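Side-chain contacts in C2 domain protein (Ramazzottius varieornatus, PDB 7DF2), which is a tardigrade C2 domain protein that binds a cluster of calcium ions and may act outside the cell, though its biological role is not established: residues 42-47 and 164-169; 60-65 and 132-137; 93-98 and 127-132; 144-149 and 178-183. All blocks are in the same frame, centred on the assembly; numbering follows the deposited sequence.

Interaction 1. Residues 42-47 and 164-169; sequences RIEMNV and AQWSPE
The indole of Trp166 meets Glu44 and Asn46 with the outer end of its six-membered ring. Glu44 comes to this ring at a slant. Glu44 OE1 lies 3.3 Å from Trp166 CZ2, and the carboxylate and ring planes are 52° apart. Glu44 CB packs at 3.7 Å from Trp166 CH2. The two side chains cross at about a right angle. Asn46 CB touches Trp166 CZ3 at 3.6 Å, again obliquely. Arg185 adds a cation-pi contact with the indole. The Asn46 amide turns elsewhere, because CG stands anti to the backbone N (chi1 179°). There OD1 accepts from Arg185 NE, while ND2 is held by Asp111 OD1 and the carbonyl of Lys112.

Residues 42-47 belong to strand 41-51 of the four-stranded sheet of a C2-type beta-sandwich. Glu44 and Asn46 lie on the outer face of that sheet, and Met45 points inward to Met128 and Val130 of the other sheet. Residues 164-169 form a loop that leads into strand 170-173 and runs across this outer face. With an alanine at Trp166, CB of both Glu44 and Asn46 would probably lose its aromatic cover, and Arg185 its cation-pi partner.

The Glu44 carboxylate has firm partners of its own. OE1 makes a salt bridge to Arg187, which also bonds to the carbonyl of Ala164, and OE2 bonds to the Tyr189 hydroxyl. Further along the loop, Glu169 is part of the glycan pocket, together with Arg49.

Interaction 2. Residues 60-65 and 132-137; sequences LPCDIF and AIDKDG. With CA (calcium ion), chain D; CA (calcium ion), chain C; CA (calcium ion), chain E.
Asp63, Asp134 and Asp136 share two calcium ions between them. The calcium ion of chain D is the middle one of three ions set in a bent chain. Asp63 grips it with both oxygens, OD2 at 2.5 Å. Asp134 does the same, with OD1 also at 2.5 Å. Asp136 OD1, the carbonyl of Lys135, a water and Asp69 complete this site. The calcium ion of chain C is held by the carbonyl O of Cys62 at 2.3 Å and by Asp134 OD2 at the same distance. Both oxygens of Asp136, a water and Asp141 also bind it. Asp63 OD1, Asp134 OD2 and Asp136 OD1 each bridge these two ions. Asp63 OD2 bridges the other way, reaching the calcium ion of chain E at 2.4 Å. Asp66, the carbonyl of Lys67, Asp69, Asn103 and a water also bind that ion.

The acid oxygens crowd close, with Asp63 OD1 only 3.0 Å from Asp136 OD1. The calcium charge probably offsets their repulsion.

Behind this shell, Asp134 holds CG anti to its backbone N (chi1 161°), which swings the carboxylate toward residues 60-65. Cys62 CB packs on Asp134 CG at 3.8 Å. The disulfide of Cys62 to Cys68 ties together the loop that carries Asp63, Asp66 and Lys67. Asp134 also pairs through its backbone with Asp141 on the next strand. Bridging aspartates from a loop and from the end of a strand, at one end of a beta-sandwich, are the classic calcium site of C2 domains.

Interaction 3. Residues 93-98 and 127-132; sequences SNYITL and AMRVRA
Tyr95 sets CG anti to its own carbonyl carbon (chi1 -73°), and the ring reaches over to Arg129. Arg129 uses the same kind of first torsion (chi1 -67°) and then runs extended from CG to NE. Its aliphatic stem thus passes the end of the tyrosine. The hydroxyl OH of Tyr95 lies 3.3 Å from Arg129 CD. The same OH is 3.6 Å from Arg129 CB. Neither is a hydrogen bond, as both partners are carbons. Lower on the ring, CE2 of Tyr95 lies 3.9 Å from Arg129 CB. The approach is oblique, with ring and guanidinium planes 60° apart. Tyr95 CE2 also passes 4.4 Å from the backbone N of Arg131.

This contact spans the sheet of the C2-type sandwich that holds the calcium-binding strand 121-136. Tyr95 leads into strand 96-100, and strand 70-77 runs between the two. The ring therefore reaches across this middle strand, touching Ile73 on the way. It lies on the outer face, where Phe85 and Val90 from loops also pack against it. Val130 points to the inner side.

The guanidinium of Arg129 turns away from Tyr95 and is well held. NE makes a salt bridge to Asp77, and NH2 bonds to the carbonyls of Lys80 and Asn83. Phe85 adds a cation-pi contact. These partners probably fix the chain of Arg129 where the tyrosine rests on it. The guanidinium of Arg131 goes elsewhere, with NH1 bonded to Asn145 OD1 and a cation-pi contact to Tyr92.

Interaction 4. Residues 144-149 and 178-183; sequences DNYKCH and ASSKVY
Ser180 OG is gripped by two groups, the hydroxyl of Tyr146 and the backbone carbonyl of Asp51. The bond between Tyr146 OH and Ser180 OG is short, at 2.7 Å. Either hydroxyl could be its donor. With chi1 at -178° the Ser180 hydroxyl points away from its own N and meets the end of the tyrosine. The Ser180 carbonyl comes to the ring edge, near the plane, with Ser180 O 3.6 Å from Tyr146 CE2.

Val182 covers the root of the same ring. Its CB sits over one face, offset toward the rim. The methyl CG1 of Val182 does the closest touching, 3.5 Å from Tyr146 CB and 3.6 Å from Tyr146 CG. The tyrosine is thus fixed at both ends, by apolar contact at CB and by a polar bond at OH. A phenylalanine in place of Tyr146 would probably leave Ser180 OG without one of its two mates.

Nearby, Asp144 takes bonds from several backbone N-H groups. OD1 accepts from the N of Asn145 with a bent angle of 132°, using its anti lone pair, and also from the N of Asp176. OD2 accepts from the N of Arg177.

Tyr146 and Val182 also both meet Leu50 of strand 41-51. Cys148 packs on Cys172, with which it can form a disulfide between the same two layers. Side chains from strand 139-150 of one sheet thus pack on strand 181-190 of the other, which is the buried interior of a C2 beta-sandwich.

The four contacts mark out a beta-sandwich with its calcium site at one end. Interaction 1 covers the outer face of the four-stranded sheet. Interaction 3 lies on the outer face of the other sheet, with centres about 16 Å apart. Between them, Val47 packs on Leu98. Interaction 4 joins the two sheets, its centre about 12 Å from that of interaction 3. Interaction 2 lies at the calcium end, its centre about 30 Å from that of interaction 1. Interactions 2 and 3 share strand 121-136, which pairs with strand 139-150 of interaction 4. Along the chain, interaction 3 falls within interaction 2's span, and interactions 1 and 4 cross. One strand thus joins core and metal.

Interaction 1. Residues 42-47 and 164-169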
loop_
_atom_site.group_PDB
_atom_site.type_symbol
_atom_site.label_atom_id
_atom_site.label_comp_id
_atom_site.label_asym_id
_atom_site.label_seq_id
_atom_site.Cartn_x
_atom_site.Cartn_y
_atom_site.Cartn_z
ATOM N N ARG A 42 -10.569 -10.467 -6.073
ATOM C CA ARG A 42 -9.384 -10.436 -5.232
ATOM C C ARG A 42 -8.462 -9.365 -5.781
ATOM O O ARG A 42 -8.355 -9.205 -6.998
ATOM C CB ARG A 42 -8.685 -11.801 -5.233
ATOM C CG ARG A 42 -7.382 -11.870 -4.428
ATOM C CD ARG A 42 -7.093 -13.343 -4.101
ATOM N NE ARG A 42 -8.113 -13.879 -3.203
ATOM C CZ ARG A 42 -8.384 -15.169 -3.059
ATOM N NH1 ARG A 42 -9.329 -15.557 -2.210
ATOM N NH2 ARG A 42 -7.704 -16.070 -3.761
ATOM N N ILE A 43 -7.839 -8.602 -4.886
ATOM C CA ILE A 43 -6.871 -7.575 -5.246
ATOM C C ILE A 43 -5.526 -7.975 -4.668
ATOM O O ILE A 43 -5.430 -8.258 -3.471
ATOM C CB ILE A 43 -7.278 -6.188 -4.712
ATOM C CG1 ILE A 43 -8.669 -5.808 -5.216
ATOM C CG2 ILE A 43 -6.240 -5.121 -5.103
ATOM C CD1 ILE A 43 -9.728 -5.980 -4.174
ATOM N N GLU A 44 -4.495 -7.982 -5.509
ATOM C CA GLU A 44 -3.121 -8.203 -5.071
ATOM C C GLU A 44 -2.363 -6.895 -5.184
ATOM O O GLU A 44 -2.482 -6.187 -6.192
ATOM C CB GLU A 44 -2.435 -9.292 -5.902
ATOM C CG GLU A 44 -3.158 -10.631 -5.834
ATOM C CD GLU A 44 -2.435 -11.718 -6.610
ATOM O OE1 GLU A 44 -1.390 -11.424 -7.242
ATOM O OE2 GLU A 44 -2.919 -12.862 -6.602
ATOM N N MET A 45 -1.610 -6.564 -4.138
ATOM C CA MET A 45 -0.816 -5.345 -4.080
ATOM C C MET A 45 0.640 -5.736 -3.892
ATOM O O MET A 45 1.000 -6.348 -2.880
ATOM C CB MET A 45 -1.291 -4.449 -2.940
ATOM C CG MET A 45 -0.374 -3.273 -2.609
ATOM S SD MET A 45 -1.091 -2.394 -1.196
ATOM C CE MET A 45 0.221 -1.214 -0.847
ATOM N N ASN A 46 1.466 -5.409 -4.880
ATOM C CA ASN A 46 2.889 -5.729 -4.877
ATOM C C ASN A 46 3.655 -4.449 -4.575
ATOM O O ASN A 46 3.606 -3.492 -5.358
ATOM C CB ASN A 46 3.285 -6.309 -6.233
ATOM C CG ASN A 46 4.763 -6.653 -6.355
ATOM O OD1 ASN A 46 5.345 -6.471 -7.432
ATOM N ND2 ASN A 46 5.356 -7.228 -5.307
ATOM N N VAL A 47 4.340 -4.419 -3.436
ATOM C CA VAL A 47 5.189 -3.288 -3.080
ATOM C C VAL A 47 6.582 -3.594 -3.611
ATOM O O VAL A 47 7.278 -4.472 -3.098
ATOM C CB VAL A 47 5.186 -3.037 -1.570
ATOM C CG1 VAL A 47 6.179 -1.922 -1.209
ATOM C CG2 VAL A 47 3.772 -2.674 -1.136
ATOM N N ALA A 164 -5.180 -12.761 -15.119
ATOM C CA ALA A 164 -5.037 -11.414 -14.580
ATOM C C ALA A 164 -3.612 -10.909 -14.763
ATOM O O ALA A 164 -2.652 -11.599 -14.409
ATOM C CB ALA A 164 -5.412 -11.398 -13.099
ATOM N N GLN A 165 -3.474 -9.691 -15.291
ATOM C CA GLN A 165 -2.177 -9.106 -15.601
ATOM C C GLN A 165 -1.802 -8.068 -14.550
ATOM O O GLN A 165 -2.647 -7.286 -14.117
ATOM C CB GLN A 165 -2.189 -8.439 -16.980
ATOM C CG GLN A 165 -2.397 -9.391 -18.154
ATOM C CD GLN A 165 -1.404 -10.530 -18.157
ATOM O OE1 GLN A 165 -0.197 -10.315 -18.260
ATOM N NE2 GLN A 165 -1.908 -11.759 -18.042
ATOM N N TRP A 166 -0.529 -8.058 -14.165
ATOM C CA TRP A 166 -0.019 -7.014 -13.285
ATOM C C TRP A 166 -0.074 -5.660 -13.979
ATOM O O TRP A 166 0.199 -5.537 -15.177
ATOM C CB TRP A 166 1.417 -7.325 -12.862
ATOM C CG TRP A 166 1.499 -8.391 -11.823
ATOM C CD1 TRP A 166 1.857 -9.696 -12.014
ATOM C CD2 TRP A 166 1.207 -8.254 -10.423
ATOM N NE1 TRP A 166 1.794 -10.383 -10.819
ATOM C CE2 TRP A 166 1.394 -9.521 -9.831
ATOM C CE3 TRP A 166 0.780 -7.191 -9.620
ATOM C CZ2 TRP A 166 1.192 -9.748 -8.467
ATOM C CZ3 TRP A 166 0.565 -7.426 -8.264
ATOM C CH2 TRP A 166 0.786 -8.691 -7.703
ATOM N N SER A 167 -0.432 -4.636 -13.217
ATOM C CA SER A 167 -0.316 -3.282 -13.705
ATOM C C SER A 167 1.158 -2.956 -13.943
ATOM O O SER A 167 2.049 -3.650 -13.444
ATOM C CB SER A 167 -0.904 -2.307 -12.696
ATOM O OG SER A 167 0.003 -2.205 -11.597
ATOM N N PRO A 168 1.448 -1.898 -14.697
ATOM C CA PRO A 168 2.817 -1.380 -14.709
ATOM C C PRO A 168 3.191 -0.886 -13.320
ATOM O O PRO A 168 2.339 -0.659 -12.457
ATOM C CB PRO A 168 2.759 -0.225 -15.719
ATOM C CG PRO A 168 1.324 0.173 -15.742
ATOM C CD PRO A 168 0.553 -1.105 -15.557
ATOM N N GLU A 169 4.493 -0.771 -13.088
ATOM C CA GLU A 169 4.939 -0.155 -11.850
ATOM C C GLU A 169 4.368 1.253 -11.766
ATOM O O GLU A 169 4.337 1.993 -12.756
ATOM C CB GLU A 169 6.471 -0.149 -11.763
ATOM C CG GLU A 169 7.073 -1.556 -11.603
ATOM C CD GLU A 169 8.543 -1.542 -11.208
ATOM O OE1 GLU A 169 9.086 -0.446 -10.994
ATOM O OE2 GLU A 169 9.153 -2.631 -11.111
#

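Interaction 2. Residues 60-65 and 132-137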
loop_
_atom_site.group_PDB
_atom_site.type_symbol
_atom_site.label_atom_id
_atom_site.label_comp_id
_atom_site.label_asym_id
_atom_site.label_seq_id
_atom_site.Cartn_x
_atom_site.Cartn_y
_atom_site.Cartn_z
ATOM N N LEU A 60 14.825 16.460 6.627
ATOM C CA LEU A 60 16.030 16.091 7.353
ATOM C C LEU A 60 16.407 14.649 7.028
ATOM O O LEU A 60 15.557 13.846 6.632
ATOM C CB LEU A 60 15.818 16.228 8.856
ATOM C CG LEU A 60 15.653 17.626 9.449
ATOM C CD1 LEU A 60 15.334 17.500 10.946
ATOM C CD2 LEU A 60 16.902 18.452 9.226
ATOM N N PRO A 61 17.679 14.286 7.187
ATOM C CA PRO A 61 18.025 12.865 7.082
ATOM C C PRO A 61 17.328 12.089 8.186
ATOM O O PRO A 61 17.049 12.626 9.264
ATOM C CB PRO A 61 19.550 12.849 7.251
ATOM C CG PRO A 61 19.861 14.097 8.007
ATOM C CD PRO A 61 18.843 15.119 7.555
ATOM N N CYS A 62 17.026 10.816 7.903
ATOM C CA CYS A 62 16.420 9.964 8.925
ATOM C C CYS A 62 17.220 10.004 10.215
ATOM O O CYS A 62 16.681 10.303 11.284
ATOM C CB CYS A 62 16.340 8.517 8.443
ATOM S SG CYS A 62 15.170 8.242 7.137
ATOM N N ASP A 63 18.517 9.716 10.116
ATOM C CA ASP A 63 19.449 9.752 11.235
ATOM C C ASP A 63 20.646 10.596 10.830
ATOM O O ASP A 63 20.933 10.752 9.644
ATOM C CB ASP A 63 19.922 8.340 11.613
ATOM C CG ASP A 63 18.789 7.458 12.111
ATOM O OD1 ASP A 63 17.835 8.000 12.715
ATOM O OD2 ASP A 63 18.854 6.224 11.905
ATOM N N ILE A 64 21.371 11.118 11.821
ATOM C CA ILE A 64 22.458 12.034 11.482
ATOM C C ILE A 64 23.702 11.286 11.003
ATOM O O ILE A 64 24.339 11.694 10.023
ATOM C CB ILE A 64 22.778 12.946 12.670
ATOM C CG1 ILE A 64 21.572 13.854 12.943
ATOM C CG2 ILE A 64 24.023 13.771 12.337
ATOM C CD1 ILE A 64 21.738 14.741 14.131
ATOM N N PHE A 65 24.051 10.177 11.654
ATOM C CA PHE A 65 25.321 9.505 11.398
ATOM C C PHE A 65 25.183 8.140 10.747
ATOM O O PHE A 65 26.203 7.482 10.513
ATOM C CB PHE A 65 26.105 9.364 12.703
ATOM C CG PHE A 65 26.476 10.684 13.309
ATOM C CD1 PHE A 65 27.343 11.537 12.646
ATOM C CD2 PHE A 65 25.933 11.083 14.518
ATOM C CE1 PHE A 65 27.677 12.771 13.187
ATOM C CE2 PHE A 65 26.266 12.311 15.068
ATOM C CZ PHE A 65 27.135 13.158 14.398
ATOM N N ALA A 132 5.768 4.319 5.850
ATOM C CA ALA A 132 7.163 4.045 6.153
ATOM C C ALA A 132 7.612 4.955 7.283
ATOM O O ALA A 132 7.381 6.165 7.236
ATOM C CB ALA A 132 8.051 4.256 4.918
ATOM N N ILE A 133 8.252 4.376 8.297
ATOM C CA ILE A 133 8.854 5.161 9.372
ATOM C C ILE A 133 10.286 4.687 9.543
ATOM O O ILE A 133 10.646 3.561 9.192
ATOM C CB ILE A 133 8.097 5.069 10.723
ATOM C CG1 ILE A 133 8.110 3.639 11.259
ATOM C CG2 ILE A 133 6.657 5.515 10.570
ATOM C CD1 ILE A 133 9.110 3.395 12.368
ATOM N N ASP A 134 11.112 5.583 10.068
ATOM C CA ASP A 134 12.459 5.249 10.505
ATOM C C ASP A 134 12.390 4.939 11.995
ATOM O O ASP A 134 11.907 5.763 12.779
ATOM C CB ASP A 134 13.410 6.418 10.233
ATOM C CG ASP A 134 14.684 6.339 11.057
ATOM O OD1 ASP A 134 15.364 5.308 10.975
ATOM O OD2 ASP A 134 15.005 7.298 11.794
ATOM N N LYS A 135 12.845 3.752 12.384
ATOM C CA LYS A 135 12.854 3.410 13.799
ATOM C C LYS A 135 13.952 4.184 14.515
ATOM O O LYS A 135 15.102 4.216 14.060
ATOM C CB LYS A 135 13.066 1.909 13.987
ATOM C CG LYS A 135 11.914 1.061 13.499
ATOM C CD LYS A 135 12.193 -0.411 13.755
ATOM C CE LYS A 135 13.448 -0.860 13.025
ATOM N NZ LYS A 135 13.243 -0.865 11.552
ATOM N N ASP A 136 13.594 4.805 15.631
ATOM C CA ASP A 136 14.535 5.469 16.531
ATOM C C ASP A 136 14.342 4.833 17.905
ATOM O O ASP A 136 13.773 5.450 18.814
ATOM C CB ASP A 136 14.292 7.001 16.587
ATOM C CG ASP A 136 14.799 7.729 15.355
ATOM O OD1 ASP A 136 15.677 7.197 14.658
ATOM O OD2 ASP A 136 14.323 8.863 15.104
ATOM N N GLY A 137 14.772 3.584 18.034
ATOM C CA GLY A 137 14.495 2.820 19.238
ATOM C C GLY A 137 13.006 2.681 19.464
ATOM O O GLY A 137 12.272 2.160 18.619
HETATM CA CA CA D . 16.697 5.610 13.017
HETATM CA CA CA C . 15.730 9.132 13.044
HETATM CA CA CA E . 20.034 4.235 11.352
HETATM O O HOH W 1 16.691 10.891 14.361
HETATM O O HOH W 2 18.146 5.225 14.910
HETATM O O HOH W 3 20.613 3.083 13.435
#

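Interaction 3. Residues 93-98 and 127-132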
loop_
_atom_site.group_PDB
_atom_site.type_symbol
_atom_site.label_atom_id
_atom_site.label_comp_id
_atom_site.label_asym_id
_atom_site.label_seq_id
_atom_site.Cartn_x
_atom_site.Cartn_y
_atom_site.Cartn_z
ATOM N N SER A 93 -2.083 -0.400 13.193
ATOM C CA SER A 93 -1.912 -1.748 13.729
ATOM C C SER A 93 -2.536 -2.824 12.845
ATOM O O SER A 93 -2.216 -4.005 13.009
ATOM C CB SER A 93 -2.523 -1.834 15.127
ATOM O OG SER A 93 -3.898 -1.497 15.080
ATOM N N ASN A 94 -3.424 -2.462 11.925
ATOM C CA ASN A 94 -4.032 -3.438 11.031
ATOM C C ASN A 94 -3.280 -3.598 9.716
ATOM O O ASN A 94 -3.622 -4.490 8.930
ATOM C CB ASN A 94 -5.488 -3.060 10.747
ATOM C CG ASN A 94 -6.325 -3.009 12.015
ATOM O OD1 ASN A 94 -7.253 -2.208 12.135
ATOM N ND2 ASN A 94 -5.981 -3.853 12.980
ATOM N N TYR A 95 -2.281 -2.760 9.453
ATOM C CA TYR A 95 -1.473 -2.943 8.257
ATOM C C TYR A 95 -0.620 -4.205 8.383
ATOM O O TYR A 95 -0.387 -4.728 9.477
ATOM C CB TYR A 95 -0.545 -1.745 8.025
ATOM C CG TYR A 95 -1.174 -0.457 7.543
ATOM C CD1 TYR A 95 -2.284 0.105 8.177
ATOM C CD2 TYR A 95 -0.612 0.233 6.469
ATOM C CE1 TYR A 95 -2.828 1.322 7.735
ATOM C CE2 TYR A 95 -1.143 1.438 6.029
ATOM C CZ TYR A 95 -2.244 1.978 6.664
ATOM O OH TYR A 95 -2.753 3.165 6.193
ATOM N N ILE A 96 -0.120 -4.676 7.246
ATOM C CA ILE A 96 0.794 -5.816 7.194
ATOM C C ILE A 96 2.226 -5.296 7.137
ATOM O O ILE A 96 2.555 -4.481 6.265
ATOM C CB ILE A 96 0.496 -6.700 5.971
ATOM C CG1 ILE A 96 -0.992 -7.063 5.905
ATOM C CG2 ILE A 96 1.428 -7.924 5.948
ATOM C CD1 ILE A 96 -1.500 -7.756 7.128
ATOM N N THR A 97 3.092 -5.784 8.030
ATOM C CA THR A 97 4.498 -5.379 8.008
ATOM C C THR A 97 5.231 -6.114 6.887
ATOM O O THR A 97 5.238 -7.350 6.845
ATOM C CB THR A 97 5.176 -5.646 9.353
ATOM O OG1 THR A 97 4.483 -4.948 10.388
ATOM C CG2 THR A 97 6.615 -5.148 9.348
ATOM N N LEU A 98 5.845 -5.355 5.979
ATOM C CA LEU A 98 6.616 -5.907 4.876
ATOM C C LEU A 98 8.118 -5.868 5.111
ATOM O O LEU A 98 8.827 -6.795 4.699
ATOM C CB LEU A 98 6.309 -5.153 3.581
ATOM C CG LEU A 98 4.837 -5.003 3.220
ATOM C CD1 LEU A 98 4.698 -4.268 1.895
ATOM C CD2 LEU A 98 4.153 -6.352 3.153
ATOM N N ALA A 127 -7.869 2.028 -2.242
ATOM C CA ALA A 127 -6.652 2.759 -1.906
ATOM C C ALA A 127 -5.572 1.779 -1.471
ATOM O O ALA A 127 -5.716 1.107 -0.446
ATOM C CB ALA A 127 -6.919 3.778 -0.806
ATOM N N MET A 128 -4.501 1.695 -2.250
ATOM C CA MET A 128 -3.290 1.027 -1.786
ATOM C C MET A 128 -2.587 1.981 -0.827
ATOM O O MET A 128 -2.278 3.116 -1.205
ATOM C CB MET A 128 -2.395 0.671 -2.969
ATOM C CG MET A 128 -3.011 -0.379 -3.881
ATOM S SD MET A 128 -1.896 -0.843 -5.217
ATOM C CE MET A 128 -2.053 0.529 -6.349
ATOM N N ARG A 129 -2.391 1.550 0.421
ATOM C CA ARG A 129 -1.828 2.400 1.468
ATOM C C ARG A 129 -0.497 1.817 1.915
ATOM O O ARG A 129 -0.399 0.613 2.168
ATOM C CB ARG A 129 -2.774 2.520 2.672
ATOM C CG ARG A 129 -4.065 3.272 2.384
ATOM C CD ARG A 129 -4.813 3.540 3.686
ATOM N NE ARG A 129 -6.066 4.244 3.441
ATOM C CZ ARG A 129 -6.192 5.567 3.424
ATOM N NH1 ARG A 129 -5.137 6.350 3.642
ATOM N NH2 ARG A 129 -7.378 6.109 3.192
ATOM N N VAL A 130 0.525 2.668 2.026
ATOM C CA VAL A 130 1.820 2.271 2.567
ATOM C C VAL A 130 2.257 3.336 3.558
ATOM O O VAL A 130 2.092 4.536 3.308
ATOM C CB VAL A 130 2.899 2.105 1.470
ATOM C CG1 VAL A 130 4.270 1.810 2.087
ATOM C CG2 VAL A 130 2.522 0.995 0.491
ATOM N N ARG A 131 2.795 2.902 4.688
ATOM C CA ARG A 131 3.409 3.830 5.629
ATOM C C ARG A 131 4.832 3.379 5.919
ATOM O O ARG A 131 5.080 2.199 6.199
ATOM C CB ARG A 131 2.603 3.933 6.927
ATOM C CG ARG A 131 3.307 4.774 8.022
ATOM C CD ARG A 131 2.364 4.947 9.219
ATOM N NE ARG A 131 2.977 5.663 10.330
ATOM C CZ ARG A 131 2.988 6.988 10.449
ATOM N NH1 ARG A 131 2.422 7.744 9.524
ATOM N NH2 ARG A 131 3.562 7.557 11.500
ATOM N N ALA A 132 5.768 4.319 5.850
ATOM C CA ALA A 132 7.163 4.045 6.153
ATOM C C ALA A 132 7.612 4.955 7.283
ATOM O O ALA A 132 7.381 6.165 7.236
ATOM C CB ALA A 132 8.051 4.256 4.918
#

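Interaction 4. Residues 144-149 and 178-183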
loop_
_atom_site.group_PDB
_atom_site.type_symbol
_atom_site.label_atom_id
_atom_site.label_comp_id
_atom_site.label_asym_id
_atom_site.label_seq_id
_atom_site.Cartn_x
_atom_site.Cartn_y
_atom_site.Cartn_z
ATOM N N ASP A 144 7.116 8.647 5.347
ATOM C CA ASP A 144 5.932 9.188 4.687
ATOM C C ASP A 144 4.806 8.169 4.714
ATOM O O ASP A 144 5.003 6.986 5.017
ATOM C CB ASP A 144 6.206 9.613 3.240
ATOM C CG ASP A 144 5.609 10.988 2.922
ATOM O OD1 ASP A 144 4.525 11.277 3.466
ATOM O OD2 ASP A 144 6.222 11.775 2.155
ATOM N N ASN A 145 3.609 8.673 4.404
ATOM C CA ASN A 145 2.460 7.868 4.008
ATOM C C ASN A 145 2.296 7.988 2.495
ATOM O O ASN A 145 2.526 9.054 1.915
ATOM C CB ASN A 145 1.176 8.333 4.706
ATOM C CG ASN A 145 1.217 8.164 6.219
ATOM O OD1 ASN A 145 1.835 7.242 6.739
ATOM N ND2 ASN A 145 0.529 9.053 6.929
ATOM N N TYR A 146 1.887 6.895 1.855
ATOM C CA TYR A 146 1.740 6.842 0.405
ATOM C C TYR A 146 0.382 6.236 0.094
ATOM O O TYR A 146 0.031 5.205 0.669
ATOM C CB TYR A 146 2.857 5.990 -0.234
ATOM C CG TYR A 146 4.251 6.343 0.218
ATOM C CD1 TYR A 146 4.761 5.854 1.424
ATOM C CD2 TYR A 146 5.075 7.143 -0.565
ATOM C CE1 TYR A 146 6.035 6.179 1.845
ATOM C CE2 TYR A 146 6.362 7.477 -0.152
ATOM C CZ TYR A 146 6.837 6.998 1.052
ATOM O OH TYR A 146 8.113 7.331 1.468
ATOM N N LYS A 147 -0.387 6.871 -0.790
ATOM C CA LYS A 147 -1.694 6.345 -1.179
ATOM C C LYS A 147 -1.860 6.452 -2.684
ATOM O O LYS A 147 -1.643 7.519 -3.267
ATOM C CB LYS A 147 -2.836 7.088 -0.472
ATOM C CG LYS A 147 -4.231 6.585 -0.842
ATOM C CD LYS A 147 -5.301 7.198 0.056
ATOM C CE LYS A 147 -5.664 8.610 -0.401
ATOM N NZ LYS A 147 -6.681 9.232 0.497
ATOM N N CYS A 148 -2.268 5.340 -3.286
ATOM C CA CYS A 148 -2.450 5.173 -4.719
ATOM C C CYS A 148 -3.801 4.503 -4.920
ATOM O O CYS A 148 -4.109 3.527 -4.228
ATOM C CB CYS A 148 -1.323 4.306 -5.285
ATOM S SG CYS A 148 -1.379 3.963 -7.014
ATOM N N HIS A 149 -4.617 5.016 -5.841
ATOM C CA HIS A 149 -5.947 4.456 -6.037
ATOM C C HIS A 149 -6.020 3.484 -7.205
ATOM O O HIS A 149 -5.454 3.723 -8.273
ATOM C CB HIS A 149 -6.955 5.582 -6.263
ATOM C CG HIS A 149 -7.146 6.459 -5.069
ATOM N ND1 HIS A 149 -7.542 5.963 -3.846
ATOM C CD2 HIS A 149 -7.000 7.794 -4.909
ATOM C CE1 HIS A 149 -7.632 6.960 -2.982
ATOM N NE2 HIS A 149 -7.309 8.080 -3.603
ATOM N N ALA A 178 6.592 14.653 -1.924
ATOM C CA ALA A 178 6.235 13.986 -3.172
ATOM C C ALA A 178 7.438 13.386 -3.887
ATOM O O ALA A 178 7.256 12.488 -4.714
ATOM C CB ALA A 178 5.508 14.958 -4.103
ATOM N N SER A 179 8.665 13.846 -3.595
ATOM C CA SER A 179 9.827 13.255 -4.253
ATOM C C SER A 179 10.202 11.897 -3.674
ATOM O O SER A 179 10.986 11.175 -4.301
ATOM C CB SER A 179 11.040 14.186 -4.179
ATOM O OG SER A 179 11.463 14.359 -2.844
ATOM N N SER A 180 9.674 11.547 -2.503
ATOM C CA SER A 180 9.773 10.184 -1.998
ATOM C C SER A 180 8.686 9.343 -2.662
ATOM O O SER A 180 7.520 9.743 -2.692
ATOM C CB SER A 180 9.617 10.175 -0.473
ATOM O OG SER A 180 9.746 8.863 0.039
ATOM N N LYS A 181 9.070 8.180 -3.195
ATOM C CA LYS A 181 8.152 7.346 -3.959
ATOM C C LYS A 181 8.196 5.914 -3.459
ATOM O O LYS A 181 9.272 5.384 -3.175
ATOM C CB LYS A 181 8.492 7.344 -5.453
ATOM C CG LYS A 181 8.740 8.729 -6.038
ATOM C CD LYS A 181 7.464 9.460 -6.374
ATOM C CE LYS A 181 7.800 10.633 -7.303
ATOM N NZ LYS A 181 6.887 11.797 -7.152
ATOM N N VAL A 182 7.026 5.292 -3.351
ATOM C CA VAL A 182 6.917 3.845 -3.251
ATOM C C VAL A 182 6.415 3.356 -4.602
ATOM O O VAL A 182 5.498 3.945 -5.183
ATOM C CB VAL A 182 6.003 3.377 -2.102
ATOM C CG1 VAL A 182 4.558 3.762 -2.324
ATOM C CG2 VAL A 182 6.112 1.848 -1.961
ATOM N N TYR A 183 7.057 2.328 -5.130
ATOM C CA TYR A 183 6.692 1.799 -6.432
ATOM C C TYR A 183 5.789 0.602 -6.213
ATOM O O TYR A 183 6.154 -0.322 -5.477
ATOM C CB TYR A 183 7.928 1.427 -7.240
ATOM C CG TYR A 183 8.709 2.668 -7.611
ATOM C CD1 TYR A 183 9.568 3.254 -6.698
ATOM C CD2 TYR A 183 8.537 3.278 -8.847
ATOM C CE1 TYR A 183 10.266 4.433 -7.014
ATOM C CE2 TYR A 183 9.235 4.440 -9.178
ATOM C CZ TYR A 183 10.098 5.006 -8.253
ATOM O OH TYR A 183 10.800 6.153 -8.557
#